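Local coordinates for ribosomal protein S2-related protein (Deinococcus radiodurans, PDB 2JH3), which binds a [4Fe-4S] cluster, has a chelatase-like fold joined to additional domains, and may act as a sirohydrochlorin ferrochelatase, at residues Leu39-Val44 with Ala259-Gly264; Gly100-Leu105 with Arg109-Arg114; Gly329-Thr334 with Pro344-Arg349; Arg341-Pro344 with Arg349-Pro352; Met393-Arg398 with Cys450-Thr455. All coordinates share one frame; numbering follows the deposited sequence.

Interaction 1. Residues Leu39-Val44 with Ala259-Gly264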
# COMPACT_ATOMS: atom_id res chain seq x y z
N LEU A 39 7.12 -40.14 11.80
CA LEU A 39 5.79 -39.51 11.65
C LEU A 39 4.84 -40.39 10.84
O LEU A 39 5.18 -40.80 9.75
CB LEU A 39 5.88 -38.11 10.99
CG LEU A 39 4.64 -37.19 11.19
CD1 LEU A 39 4.65 -36.62 12.60
CD2 LEU A 39 4.60 -36.05 10.20
N PRO A 40 3.62 -40.63 11.34
CA PRO A 40 2.58 -41.32 10.57
C PRO A 40 1.86 -40.47 9.48
O PRO A 40 0.72 -40.83 9.07
CB PRO A 40 1.56 -41.73 11.63
CG PRO A 40 1.82 -40.90 12.78
CD PRO A 40 3.14 -40.25 12.67
N TYR A 41 2.51 -39.41 9.00
CA TYR A 41 1.92 -38.49 7.99
C TYR A 41 3.00 -38.16 7.03
O TYR A 41 4.15 -38.02 7.43
CB TYR A 41 1.39 -37.23 8.70
CG TYR A 41 0.20 -37.58 9.53
CD1 TYR A 41 0.31 -37.82 10.90
CD2 TYR A 41 -1.02 -37.76 8.92
CE1 TYR A 41 -0.81 -38.23 11.62
CE2 TYR A 41 -2.13 -38.12 9.64
CZ TYR A 41 -2.01 -38.40 10.95
OH TYR A 41 -3.19 -38.77 11.57
N ASP A 42 2.65 -38.02 5.76
CA ASP A 42 3.64 -37.70 4.72
C ASP A 42 3.85 -36.21 4.43
O ASP A 42 4.78 -35.87 3.69
CB ASP A 42 3.25 -38.41 3.43
CG ASP A 42 3.12 -39.91 3.68
OD1 ASP A 42 4.20 -40.53 3.71
OD2 ASP A 42 1.99 -40.38 3.98
N GLU A 43 3.01 -35.36 5.03
CA GLU A 43 3.14 -33.93 5.00
C GLU A 43 2.34 -33.32 6.16
O GLU A 43 1.41 -33.97 6.70
CB GLU A 43 2.65 -33.35 3.65
CG GLU A 43 1.15 -33.22 3.52
CD GLU A 43 0.73 -32.61 2.24
OE1 GLU A 43 1.58 -31.94 1.60
OE2 GLU A 43 -0.42 -32.80 1.84
N VAL A 44 2.72 -32.10 6.54
CA VAL A 44 2.05 -31.31 7.58
C VAL A 44 1.83 -29.91 7.01
O VAL A 44 2.77 -29.22 6.56
CB VAL A 44 2.84 -31.27 8.89
CG1 VAL A 44 2.10 -30.54 9.96
CG2 VAL A 44 3.20 -32.68 9.36
N ALA A 259 -1.61 -37.57 19.20
CA ALA A 259 -2.59 -38.41 19.86
C ALA A 259 -3.96 -38.13 19.38
O ALA A 259 -4.74 -39.06 19.14
CB ALA A 259 -2.48 -38.26 21.40
N LEU A 260 -4.30 -36.86 19.21
CA LEU A 260 -5.59 -36.49 18.62
C LEU A 260 -5.78 -36.98 17.18
O LEU A 260 -6.83 -37.45 16.81
CB LEU A 260 -5.77 -34.95 18.59
CG LEU A 260 -6.79 -34.31 19.48
CD1 LEU A 260 -6.68 -32.80 19.32
CD2 LEU A 260 -8.22 -34.80 19.33
N ALA A 261 -4.77 -36.78 16.36
CA ALA A 261 -4.80 -37.28 14.97
C ALA A 261 -5.03 -38.78 14.90
O ALA A 261 -5.77 -39.26 14.04
CB ALA A 261 -3.46 -36.88 14.23
N ALA A 262 -4.43 -39.53 15.82
CA ALA A 262 -4.48 -40.98 15.80
C ALA A 262 -5.83 -41.51 16.26
O ALA A 262 -6.36 -42.41 15.65
CB ALA A 262 -3.39 -41.51 16.65
N GLU A 263 -6.39 -40.96 17.34
CA GLU A 263 -7.72 -41.37 17.84
C GLU A 263 -8.74 -41.48 16.74
O GLU A 263 -9.00 -40.52 16.07
CB GLU A 263 -8.27 -40.36 18.85
CG GLU A 263 -7.49 -40.33 20.17
CD GLU A 263 -8.15 -39.46 21.23
OE1 GLU A 263 -8.71 -38.36 20.87
OE2 GLU A 263 -8.11 -39.89 22.42
N GLY A 264 -9.34 -42.64 16.57
CA GLY A 264 -10.45 -42.76 15.66
C GLY A 264 -10.06 -43.03 14.22
O GLY A 264 -10.95 -43.23 13.40
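The phenolic oxygen of Tyr41 is approached by two unlike groups: the methyl of Ala261, with OH and CB 3.3 Å apart, and the guanidinium of Arg265, whose NH1 makes a weak hydrogen bond to it. The same methyl lies 3.9 Å from Tyr41 CZ and 4.0 Å from Tyr41 CE1, so it rests obliquely against the hydroxyl end of the ring. Tyr41 reaches the helix because its ring carbon CG stands anti to the backbone carbonyl carbon (chi1 -69°), which sends the ring out from the loop just ahead of strand 43-48. Ala261 belongs to the last turn of helix 253-262, where Glu263 N still bonds to Ala259 O at 3.1 Å. Both touching side chains also lie on Leu6 of strand 5-10 and Thr68 of strand 66-71, so a sheet of the N-terminal CbiX region forms the common floor. Meanwhile Ala261 O probably accepts from Arg111 NH2, beside the tyrosine hydroxyl rather than bonded to it, with Tyr41 OH and Ala261 O 3.6 Å apart. The chemistry is thus methyl against phenol, an apolar fit in a buried setting, with the hydroxyl's polarity met, if weakly, by an arginine just beyond the helix.

Interaction 2. Residues Gly100-Leu105 with Arg109-Arg114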
# COMPACT_ATOMS: atom_id res chain seq x y z
N GLY A 100 -13.62 -37.86 15.62
CA GLY A 100 -13.81 -36.91 14.53
C GLY A 100 -15.06 -37.07 13.70
O GLY A 100 -15.87 -37.91 13.95
N VAL A 101 -15.23 -36.12 12.81
CA VAL A 101 -16.25 -36.06 11.77
C VAL A 101 -15.56 -36.39 10.44
O VAL A 101 -14.54 -35.79 10.08
CB VAL A 101 -16.78 -34.64 11.67
CG1 VAL A 101 -17.73 -34.50 10.47
CG2 VAL A 101 -17.53 -34.29 12.92
N VAL A 102 -16.11 -37.38 9.74
CA VAL A 102 -15.53 -37.87 8.51
C VAL A 102 -16.43 -37.45 7.34
O VAL A 102 -17.66 -37.56 7.43
CB VAL A 102 -15.37 -39.42 8.57
CG1 VAL A 102 -15.03 -39.97 7.19
CG2 VAL A 102 -14.31 -39.81 9.55
N ARG A 103 -15.81 -36.91 6.27
CA ARG A 103 -16.53 -36.46 5.08
C ARG A 103 -15.72 -36.82 3.82
O ARG A 103 -14.49 -36.91 3.84
CB ARG A 103 -16.77 -34.94 5.05
CG ARG A 103 -17.64 -34.36 6.17
CD ARG A 103 -19.13 -34.61 5.96
NE ARG A 103 -19.98 -34.10 7.05
CZ ARG A 103 -20.37 -34.81 8.10
NH1 ARG A 103 -20.01 -36.08 8.25
NH2 ARG A 103 -21.15 -34.25 9.00
N VAL A 104 -16.42 -37.03 2.71
CA VAL A 104 -15.74 -37.07 1.44
C VAL A 104 -16.00 -35.71 0.82
O VAL A 104 -17.16 -35.34 0.55
CB VAL A 104 -16.20 -38.20 0.53
CG1 VAL A 104 -15.42 -38.11 -0.78
CG2 VAL A 104 -15.98 -39.56 1.20
N LEU A 105 -14.94 -34.92 0.66
CA LEU A 105 -15.07 -33.68 -0.05
C LEU A 105 -13.91 -33.45 -1.01
O LEU A 105 -12.79 -33.82 -0.75
CB LEU A 105 -15.40 -32.52 0.89
CG LEU A 105 -14.47 -31.66 1.70
CD1 LEU A 105 -15.04 -30.23 1.70
CD2 LEU A 105 -14.38 -32.19 3.12
N ARG A 109 -10.91 -37.96 1.48
CA ARG A 109 -11.47 -38.30 2.77
C ARG A 109 -10.83 -37.42 3.84
O ARG A 109 -9.64 -37.49 4.09
CB ARG A 109 -11.17 -39.72 3.09
CG ARG A 109 -11.92 -40.23 4.26
CD ARG A 109 -11.26 -41.52 4.69
NE ARG A 109 -11.98 -42.18 5.78
CZ ARG A 109 -11.67 -42.10 7.07
NH1 ARG A 109 -10.64 -41.36 7.49
NH2 ARG A 109 -12.40 -42.79 7.96
N VAL A 110 -11.66 -36.63 4.48
CA VAL A 110 -11.25 -35.68 5.49
C VAL A 110 -11.86 -36.12 6.82
O VAL A 110 -13.08 -36.31 6.90
CB VAL A 110 -11.82 -34.27 5.17
CG1 VAL A 110 -11.28 -33.23 6.12
CG2 VAL A 110 -11.53 -33.92 3.71
N ARG A 111 -11.01 -36.21 7.83
CA ARG A 111 -11.43 -36.38 9.24
C ARG A 111 -11.05 -35.12 10.03
O ARG A 111 -9.88 -34.74 10.12
CB ARG A 111 -10.73 -37.60 9.82
CG ARG A 111 -11.23 -38.03 11.15
CD ARG A 111 -10.66 -39.44 11.50
NE ARG A 111 -10.03 -39.33 12.80
CZ ARG A 111 -8.73 -39.35 13.04
NH1 ARG A 111 -7.83 -39.55 12.07
NH2 ARG A 111 -8.34 -39.19 14.29
N TYR A 112 -12.06 -34.48 10.58
CA TYR A 112 -11.97 -33.29 11.42
C TYR A 112 -12.04 -33.71 12.88
O TYR A 112 -13.03 -34.31 13.33
CB TYR A 112 -13.09 -32.33 11.05
CG TYR A 112 -13.14 -31.02 11.82
CD1 TYR A 112 -12.20 -30.02 11.60
CD2 TYR A 112 -14.12 -30.77 12.76
CE1 TYR A 112 -12.26 -28.81 12.28
CE2 TYR A 112 -14.17 -29.54 13.45
CZ TYR A 112 -13.23 -28.58 13.19
OH TYR A 112 -13.23 -27.36 13.87
N THR A 113 -10.96 -33.46 13.62
CA THR A 113 -10.89 -33.92 15.02
C THR A 113 -11.45 -32.87 16.00
O THR A 113 -11.76 -31.71 15.66
CB THR A 113 -9.46 -34.28 15.46
OG1 THR A 113 -8.66 -33.10 15.68
CG2 THR A 113 -8.75 -35.16 14.44
N ARG A 114 -11.54 -33.31 17.26
CA ARG A 114 -11.77 -32.44 18.38
C ARG A 114 -10.58 -31.54 18.47
O ARG A 114 -9.48 -31.85 17.96
CB ARG A 114 -11.97 -33.29 19.65
CG ARG A 114 -13.25 -34.03 19.58
CD ARG A 114 -13.50 -34.84 20.88
NE ARG A 114 -13.80 -33.97 22.02
CZ ARG A 114 -14.02 -34.41 23.27
NH1 ARG A 114 -13.95 -35.72 23.55
NH2 ARG A 114 -14.25 -33.54 24.24
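Val101 and Tyr112 face each other as an antiparallel hydrogen-bonded pair, with Tyr112 N donating to Val101 O at 2.8 Å and Val101 N returning a bond to Tyr112 O. Two residues on, Arg103 and Val110 repeat the pattern, and the bond from Val110 N to Arg103 O is nearly straight (176°). Between these pairs the non-hydrogen-bonded Val102 and Arg111 draw their CA atoms to 4.4 Å. On the face of Val102, Val104, Arg109 and Arg111, the extended Arg109 lays its guanidinium across the valine: Val102 CG1 sits 3.7 Å above that plane, toward its rim. Val102 CG2 meanwhile touches Arg111 CG at 3.9 Å. On the face of Val101, Arg103, Val110 and Tyr112, the end of Leu105 swings in, its CD2 3.4 Å from Val110 CG2, tighter than a usual carbon contact. Gly100 lies so close to the opposite strand that its CA is 3.0 Å from Tyr112 O.

The next shell fixes the ends of the longer side chains. Arg111 gives its NE to Gly99 O and probably its NH2 to Ala261 O, while Tyr112 OH bonds to Thr80 O in the first turn of helix 78-88. Strand 66-71 flanks strand 108-112 through backbone bonds. The pair, its strands 159° apart, is a beta hairpin whose first strand, 101-105, forms the outermost, antiparallel edge of an otherwise parallel sheet in the CbiX, chelatase-like region.

Interaction 3. Residues Gly329-Thr334 with Pro344-Arg349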
# COMPACT_ATOMS: atom_id res chain seq x y z
N GLY A 329 11.95 -20.62 7.25
CA GLY A 329 12.71 -19.39 7.25
C GLY A 329 12.24 -18.35 6.24
O GLY A 329 12.20 -17.13 6.53
N LEU A 330 12.01 -18.82 5.03
CA LEU A 330 11.43 -17.99 3.97
C LEU A 330 10.09 -17.40 4.38
O LEU A 330 9.86 -16.21 4.16
CB LEU A 330 11.24 -18.83 2.73
CG LEU A 330 10.53 -18.25 1.50
CD1 LEU A 330 11.17 -16.94 1.12
CD2 LEU A 330 10.59 -19.18 0.36
N ARG A 331 9.21 -18.24 4.93
CA ARG A 331 7.91 -17.84 5.49
C ARG A 331 8.00 -16.73 6.58
O ARG A 331 7.38 -15.64 6.48
CB ARG A 331 7.13 -19.10 5.95
CG ARG A 331 5.78 -18.79 6.64
CD ARG A 331 5.89 -18.85 8.18
NE ARG A 331 5.77 -20.28 8.58
CZ ARG A 331 6.58 -20.95 9.37
NH1 ARG A 331 7.58 -20.41 10.01
NH2 ARG A 331 6.35 -22.21 9.57
N ASP A 332 8.91 -16.94 7.53
CA ASP A 332 9.17 -15.92 8.56
C ASP A 332 9.68 -14.60 7.93
O ASP A 332 9.28 -13.54 8.33
CB ASP A 332 10.29 -16.39 9.49
CG ASP A 332 9.93 -17.60 10.35
OD1 ASP A 332 8.80 -18.07 10.33
OD2 ASP A 332 10.83 -18.06 11.09
N LEU A 333 10.59 -14.66 6.98
CA LEU A 333 11.13 -13.44 6.43
C LEU A 333 10.15 -12.63 5.55
O LEU A 333 10.31 -11.40 5.37
CB LEU A 333 12.40 -13.71 5.64
CG LEU A 333 13.76 -13.19 6.16
CD1 LEU A 333 13.93 -13.25 7.71
CD2 LEU A 333 14.91 -13.96 5.42
N THR A 334 9.13 -13.28 5.06
CA THR A 334 8.12 -12.66 4.19
C THR A 334 6.78 -12.43 4.92
O THR A 334 5.78 -12.01 4.32
CB THR A 334 7.91 -13.53 2.94
OG1 THR A 334 7.53 -14.86 3.30
CG2 THR A 334 9.19 -13.59 2.09
N PRO A 344 -1.43 -10.62 6.28
CA PRO A 344 -2.37 -11.74 6.35
C PRO A 344 -2.76 -12.29 4.99
O PRO A 344 -3.05 -13.48 4.85
CB PRO A 344 -3.54 -11.14 7.08
CG PRO A 344 -3.50 -9.74 6.81
CD PRO A 344 -2.08 -9.36 6.69
N ILE A 345 -2.71 -11.43 3.96
CA ILE A 345 -2.95 -11.80 2.61
C ILE A 345 -1.64 -11.69 1.84
O ILE A 345 -1.16 -10.59 1.58
CB ILE A 345 -4.05 -10.89 1.94
CG1 ILE A 345 -5.36 -10.85 2.73
CG2 ILE A 345 -4.29 -11.39 0.54
CD1 ILE A 345 -6.03 -12.18 3.03
N ARG A 346 -1.06 -12.85 1.47
CA ARG A 346 0.34 -12.90 1.03
C ARG A 346 0.50 -12.49 -0.41
O ARG A 346 1.60 -12.29 -0.87
CB ARG A 346 0.91 -14.31 1.32
CG ARG A 346 1.40 -14.45 2.79
CD ARG A 346 1.81 -15.84 3.23
NE ARG A 346 2.72 -15.78 4.37
CZ ARG A 346 4.01 -15.52 4.33
NH1 ARG A 346 4.68 -15.46 5.46
NH2 ARG A 346 4.68 -15.47 3.17
N THR A 347 -0.59 -12.43 -1.18
CA THR A 347 -0.57 -11.87 -2.54
C THR A 347 -0.64 -10.31 -2.63
O THR A 347 -0.71 -9.78 -3.70
CB THR A 347 -1.69 -12.42 -3.37
OG1 THR A 347 -2.95 -12.35 -2.68
CG2 THR A 347 -1.39 -13.86 -3.70
N TRP A 348 -0.66 -9.64 -1.49
CA TRP A 348 -0.56 -8.20 -1.48
C TRP A 348 0.80 -7.79 -1.99
O TRP A 348 1.79 -8.50 -1.78
CB TRP A 348 -0.90 -7.59 -0.09
CG TRP A 348 -2.35 -7.43 0.05
CD1 TRP A 348 -3.32 -8.23 -0.52
CD2 TRP A 348 -3.03 -6.47 0.83
NE1 TRP A 348 -4.55 -7.77 -0.18
CE2 TRP A 348 -4.40 -6.67 0.62
CE3 TRP A 348 -2.61 -5.36 1.58
CZ2 TRP A 348 -5.38 -5.87 1.25
CZ3 TRP A 348 -3.56 -4.55 2.16
CH2 TRP A 348 -4.93 -4.79 1.98
N ARG A 349 0.82 -6.71 -2.77
CA ARG A 349 2.05 -6.15 -3.36
C ARG A 349 2.91 -5.44 -2.31
O ARG A 349 3.31 -4.23 -2.43
CB ARG A 349 1.67 -5.24 -4.51
CG ARG A 349 2.75 -5.11 -5.65
CD ARG A 349 2.63 -3.79 -6.43
NE ARG A 349 1.30 -3.77 -7.09
CZ ARG A 349 0.92 -2.88 -8.01
NH1 ARG A 349 1.74 -1.93 -8.36
NH2 ARG A 349 -0.29 -2.93 -8.52
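Arg346 reaches from its loop to the end of helix 327-333, where Arg331 and Thr334 receive it. From CB the chain runs out straight, extended from CG to NE (chi2 172°), and the side chain also packs on Ala335 and Pro373. At the head of the side chain, CZ lies 3.7 Å from Thr334 OG1, and Thr334 O sits over one face of the guanidinium. The two terminal nitrogens then part. NH1 donates to Arg331 O at 2.9 Å along a bent path (142°), with the oxygen near the guanidinium plane, and it also lies 3.7 Å from Arg331 CG. NH2 donates to Thr334 OG1 at 2.9 Å, almost straight at 176° and in that same plane, and has a second acceptor in Leu371 O.

The acceptors are themselves held. Thr334 OG1 donates a hydrogen bond to Leu330 O at 2.8 Å, so the hydroxyl links the arginine to the preceding helical turn. Arg331 O takes Thr334 N as well, at 3.3 Å, from the face opposite Arg346 NH1. The side chain of Arg331 bends at chi2 and chi3, its guanidinium tilted steeply to that of Arg346, and pairs with Asp332 OD1 at 2.7 Å in a salt bridge.

Arg346 thus ties the loop to the C-terminal end of helix 327-333 through one main-chain carbonyl and one hydroxyl. The donor belongs to the type I turn Ile345-Trp348 of the stabilising domain, whose last residue lines the iron-sulfur cluster pocket.

Interaction 4. Residues Arg341-Pro344 with Arg349-Pro352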
# COMPACT_ATOMS: atom_id res chain seq x y z
N ARG A 341 4.72 -4.52 9.39
CA ARG A 341 3.34 -4.80 9.57
C ARG A 341 3.03 -6.20 8.99
O ARG A 341 3.62 -6.59 7.95
CB ARG A 341 2.51 -3.73 8.89
CG ARG A 341 2.64 -2.31 9.54
CD ARG A 341 1.82 -1.36 8.73
NE ARG A 341 2.29 -1.25 7.35
CZ ARG A 341 2.51 -0.11 6.71
NH1 ARG A 341 2.29 1.07 7.29
NH2 ARG A 341 2.96 -0.16 5.45
N TRP A 342 2.14 -6.93 9.67
CA TRP A 342 1.78 -8.29 9.31
C TRP A 342 1.17 -8.29 7.93
O TRP A 342 0.43 -7.39 7.58
CB TRP A 342 0.74 -8.78 10.30
CG TRP A 342 0.48 -10.19 10.35
CD1 TRP A 342 -0.73 -10.81 10.17
CD2 TRP A 342 1.40 -11.23 10.68
NE1 TRP A 342 -0.62 -12.15 10.35
CE2 TRP A 342 0.67 -12.45 10.66
CE3 TRP A 342 2.78 -11.27 10.95
CZ2 TRP A 342 1.27 -13.68 10.91
CZ3 TRP A 342 3.36 -12.51 11.23
CH2 TRP A 342 2.59 -13.69 11.21
N ARG A 343 1.42 -9.38 7.19
CA ARG A 343 0.80 -9.61 5.89
C ARG A 343 -0.15 -10.82 5.88
O ARG A 343 0.27 -11.93 5.49
CB ARG A 343 1.95 -9.89 4.93
CG ARG A 343 2.94 -8.71 4.76
CD ARG A 343 4.08 -8.96 3.76
NE ARG A 343 3.55 -9.14 2.40
CZ ARG A 343 3.52 -10.26 1.68
NH1 ARG A 343 4.05 -11.37 2.14
NH2 ARG A 343 2.90 -10.25 0.47
N PRO A 344 -1.43 -10.62 6.28
CA PRO A 344 -2.37 -11.74 6.35
C PRO A 344 -2.76 -12.29 4.99
O PRO A 344 -3.05 -13.48 4.85
CB PRO A 344 -3.54 -11.14 7.08
CG PRO A 344 -3.50 -9.74 6.81
CD PRO A 344 -2.08 -9.36 6.69
N ARG A 349 0.82 -6.71 -2.77
CA ARG A 349 2.05 -6.15 -3.36
C ARG A 349 2.91 -5.44 -2.31
O ARG A 349 3.31 -4.23 -2.43
CB ARG A 349 1.67 -5.24 -4.51
CG ARG A 349 2.75 -5.11 -5.65
CD ARG A 349 2.63 -3.79 -6.43
NE ARG A 349 1.30 -3.77 -7.09
CZ ARG A 349 0.92 -2.88 -8.01
NH1 ARG A 349 1.74 -1.93 -8.36
NH2 ARG A 349 -0.29 -2.93 -8.52
N THR A 350 3.29 -6.19 -1.27
CA THR A 350 3.97 -5.66 -0.09
C THR A 350 5.06 -6.60 0.39
O THR A 350 5.52 -6.44 1.49
CB THR A 350 2.98 -5.46 1.03
OG1 THR A 350 2.42 -6.72 1.33
CG2 THR A 350 1.87 -4.47 0.62
N LEU A 351 5.57 -7.49 -0.49
CA LEU A 351 6.59 -8.45 -0.12
C LEU A 351 7.81 -7.60 0.16
O LEU A 351 8.09 -6.70 -0.57
CB LEU A 351 6.89 -9.41 -1.26
CG LEU A 351 7.66 -10.68 -1.02
CD1 LEU A 351 6.85 -11.52 -0.18
CD2 LEU A 351 7.96 -11.34 -2.35
N PRO A 352 8.50 -7.86 1.25
CA PRO A 352 9.72 -7.14 1.54
C PRO A 352 10.94 -7.59 0.70
O PRO A 352 11.00 -8.70 0.18
CB PRO A 352 9.89 -7.38 3.06
CG PRO A 352 9.39 -8.77 3.22
CD PRO A 352 8.19 -8.86 2.28
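Arg343 and Thr350 run past each other in opposite directions, and the link between them is a nearly straight bond: Arg343 NE to Thr350 OG1, 2.9 Å at 174°. The hydroxyl lies only 2° from the guanidinium plane, at its edge. Two conformations produce this meeting. In Arg343, CG sits beside the backbone N and the chain runs straight through chi2 before folding at chi3 (64°), which swings NE toward the threonine. In Thr350 the oxygen branch stands between the backbone N and the carbonyl carbon, facing the arginine, while CG2 lies anti to that carbon.

Leu351 covers one face of the same guanidinium. Its CD1 comes to 3.6 Å from Arg343 NH1, and its CA lies 3.9 Å above the plane, toward the rim. Farther back, Arg343 CD is 3.7 Å from Thr350 O and 4.4 Å from Pro352 CD. The contact closes part of the long loop between helix 327-333 and strand 355-359 of the stabilising domain, a part without regular secondary structure. The remaining nitrogens of Arg343 find main-chain carbonyls: NH2 bonds to Arg346 O and Trp348 O, NH1 to Thr334 O at the end of helix 327-333.

Beyond the touching residues, Arg349 turns toward the dimer interface, where its NH1 forms a salt bridge with Glu296 and a hydrogen bond with Leu351 O, both of the second subunit.

Interaction 5. Residues Met393-Arg398 with Cys450-Thr455. With SF4 (iron/sulfur cluster), chain E.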
# COMPACT_ATOMS: atom_id res chain seq x y z
N MET A 393 -22.36 -12.99 -2.27
CA MET A 393 -23.48 -13.15 -1.31
C MET A 393 -23.39 -14.46 -0.53
O MET A 393 -23.77 -14.58 0.63
CB MET A 393 -24.84 -13.05 -2.04
CG MET A 393 -25.85 -12.10 -1.29
SD MET A 393 -25.82 -12.07 0.57
CE MET A 393 -25.86 -10.27 0.79
N SER A 394 -22.89 -15.49 -1.17
CA SER A 394 -22.59 -16.70 -0.50
C SER A 394 -21.51 -16.62 0.67
O SER A 394 -21.73 -17.13 1.80
CB SER A 394 -22.23 -17.72 -1.58
OG SER A 394 -21.88 -18.86 -0.93
N THR A 395 -20.37 -15.96 0.43
CA THR A 395 -19.46 -15.63 1.51
C THR A 395 -20.14 -14.87 2.61
O THR A 395 -19.99 -15.23 3.78
CB THR A 395 -18.30 -14.75 0.98
OG1 THR A 395 -17.77 -15.36 -0.16
CG2 THR A 395 -17.18 -14.54 2.02
N ALA A 396 -20.83 -13.77 2.27
CA ALA A 396 -21.43 -12.88 3.26
C ALA A 396 -22.43 -13.63 4.16
O ALA A 396 -22.44 -13.43 5.38
CB ALA A 396 -22.12 -11.70 2.57
N ARG A 397 -23.24 -14.48 3.54
CA ARG A 397 -24.26 -15.29 4.22
C ARG A 397 -23.68 -16.32 5.20
O ARG A 397 -24.38 -16.66 6.16
CB ARG A 397 -25.09 -16.05 3.21
CG ARG A 397 -26.23 -15.31 2.64
CD ARG A 397 -26.99 -16.23 1.70
NE ARG A 397 -27.96 -17.15 2.32
CZ ARG A 397 -29.11 -16.79 2.90
NH1 ARG A 397 -29.41 -15.51 3.06
NH2 ARG A 397 -29.94 -17.71 3.38
N ARG A 398 -22.46 -16.84 4.99
CA ARG A 398 -21.89 -17.75 5.99
C ARG A 398 -21.58 -17.06 7.33
O ARG A 398 -21.52 -17.75 8.38
CB ARG A 398 -20.58 -18.38 5.56
CG ARG A 398 -20.67 -19.30 4.42
CD ARG A 398 -19.40 -20.19 4.29
NE ARG A 398 -18.16 -19.43 4.30
CZ ARG A 398 -17.57 -18.94 3.20
NH1 ARG A 398 -18.09 -19.14 2.02
NH2 ARG A 398 -16.49 -18.23 3.30
N CYS A 450 -8.30 -14.66 -7.98
CA CYS A 450 -8.96 -14.59 -6.68
C CYS A 450 -10.32 -15.25 -6.85
O CYS A 450 -11.16 -14.79 -7.66
CB CYS A 450 -9.15 -13.18 -6.14
SG CYS A 450 -10.02 -13.22 -4.55
N ALA A 451 -10.53 -16.37 -6.11
CA ALA A 451 -11.72 -17.17 -6.30
C ALA A 451 -12.81 -16.80 -5.29
O ALA A 451 -13.95 -17.30 -5.41
CB ALA A 451 -11.35 -18.69 -6.17
N GLU A 452 -12.50 -15.94 -4.31
CA GLU A 452 -13.47 -15.69 -3.21
C GLU A 452 -12.98 -14.47 -2.40
O GLU A 452 -11.76 -14.32 -2.15
CB GLU A 452 -13.66 -16.93 -2.29
CG GLU A 452 -14.82 -16.70 -1.32
CD GLU A 452 -15.17 -17.86 -0.48
OE1 GLU A 452 -14.45 -18.87 -0.54
OE2 GLU A 452 -16.18 -17.77 0.19
N ALA A 453 -13.91 -13.61 -2.01
CA ALA A 453 -13.63 -12.56 -1.12
C ALA A 453 -12.97 -13.07 0.15
O ALA A 453 -13.50 -13.95 0.83
CB ALA A 453 -14.86 -11.75 -0.82
N CYS A 454 -11.84 -12.43 0.48
CA CYS A 454 -11.00 -12.77 1.67
C CYS A 454 -11.40 -12.08 3.01
O CYS A 454 -12.25 -11.15 3.06
CB CYS A 454 -9.50 -12.46 1.36
SG CYS A 454 -9.14 -10.76 1.33
N THR A 455 -10.81 -12.52 4.11
CA THR A 455 -11.22 -11.97 5.41
C THR A 455 -10.89 -10.49 5.54
O THR A 455 -11.59 -9.78 6.22
CB THR A 455 -10.68 -12.74 6.66
OG1 THR A 455 -9.29 -12.77 6.59
CG2 THR A 455 -11.23 -14.17 6.66
FE1 SF4 E . -9.20 -11.45 -3.42
FE2 SF4 E . -8.71 -10.37 -0.97
FE3 SF4 E . -6.93 -10.08 -2.98
FE4 SF4 E . -9.32 -8.74 -3.07
S1 SF4 E . -7.63 -8.42 -1.50
S2 SF4 E . -8.36 -9.88 -4.83
S3 SF4 E . -10.74 -10.31 -2.12
S4 SF4 E . -7.44 -12.06 -1.94
O HOH W 1 -16.78 -14.21 -2.58
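Glu452 OE2 is gripped by three donors from helix 392-398, and this is the tight part of the contact. Thr395 OG1 donates at 2.9 Å and takes the anti lone pair. Arg398 NH1 bonds at 3.0 Å to the syn lone pair, as part of a salt bridge, while NH2, at 3.2 Å, meets the same oxygen from above the carboxylate plane. Both nitrogens therefore point end-on at one atom, with the guanidinium turned 86° from the carboxylate. Glu452 reaches them fully extended, its CG anti to the backbone N (chi1 -171°). Its other oxygen, OE1, pairs with Arg56, and Arg398 NE pairs with Glu87.

The contact is looser toward Ala453. There Thr395 CG2 only grazes Ala453 O at 3.9 Å, and a water bridges the gap, donating to Thr395 OG1 and accepting from Ala453 N. The threonine hydroxyl thus gives to the glutamate and receives from the water.

On the far side of the 450-455 loop, Cys450 SG binds iron FE1 at 2.3 Å and Cys454 SG binds iron FE2 at 2.4 Å. Ala453 CA, between the two ligands, packs on cluster sulfur S3. The loop is thus held by iron-thiolate bonds on one side and by a salt bridge and a hydroxyl hydrogen bond on the other, and the donors around Glu452 would be expected to stabilise its ionised form.

Overall arrangement
Interactions 1 and 2 touch, their centres 13 Å apart, because Arg111 of the hairpin probably donates NH2 to Ala261 O; both reach the same sheet, and interaction 2 is nested inside the chain loop that interaction 1 closes. Interactions 3 and 4 share Pro344 and Arg349 and their centres are 6 Å apart, with Arg343 NH1 bonding to Thr334 O at 2.9 Å. Interaction 3 reaches the cluster through Trp348, while the side chains of Arg346 and Arg343 stay about 9 and 10 Å from it. Interaction 5 supplies two of its cysteines and meets interaction 3 where Ile345 CD1 packs on Cys454 SG at 3.8 Å.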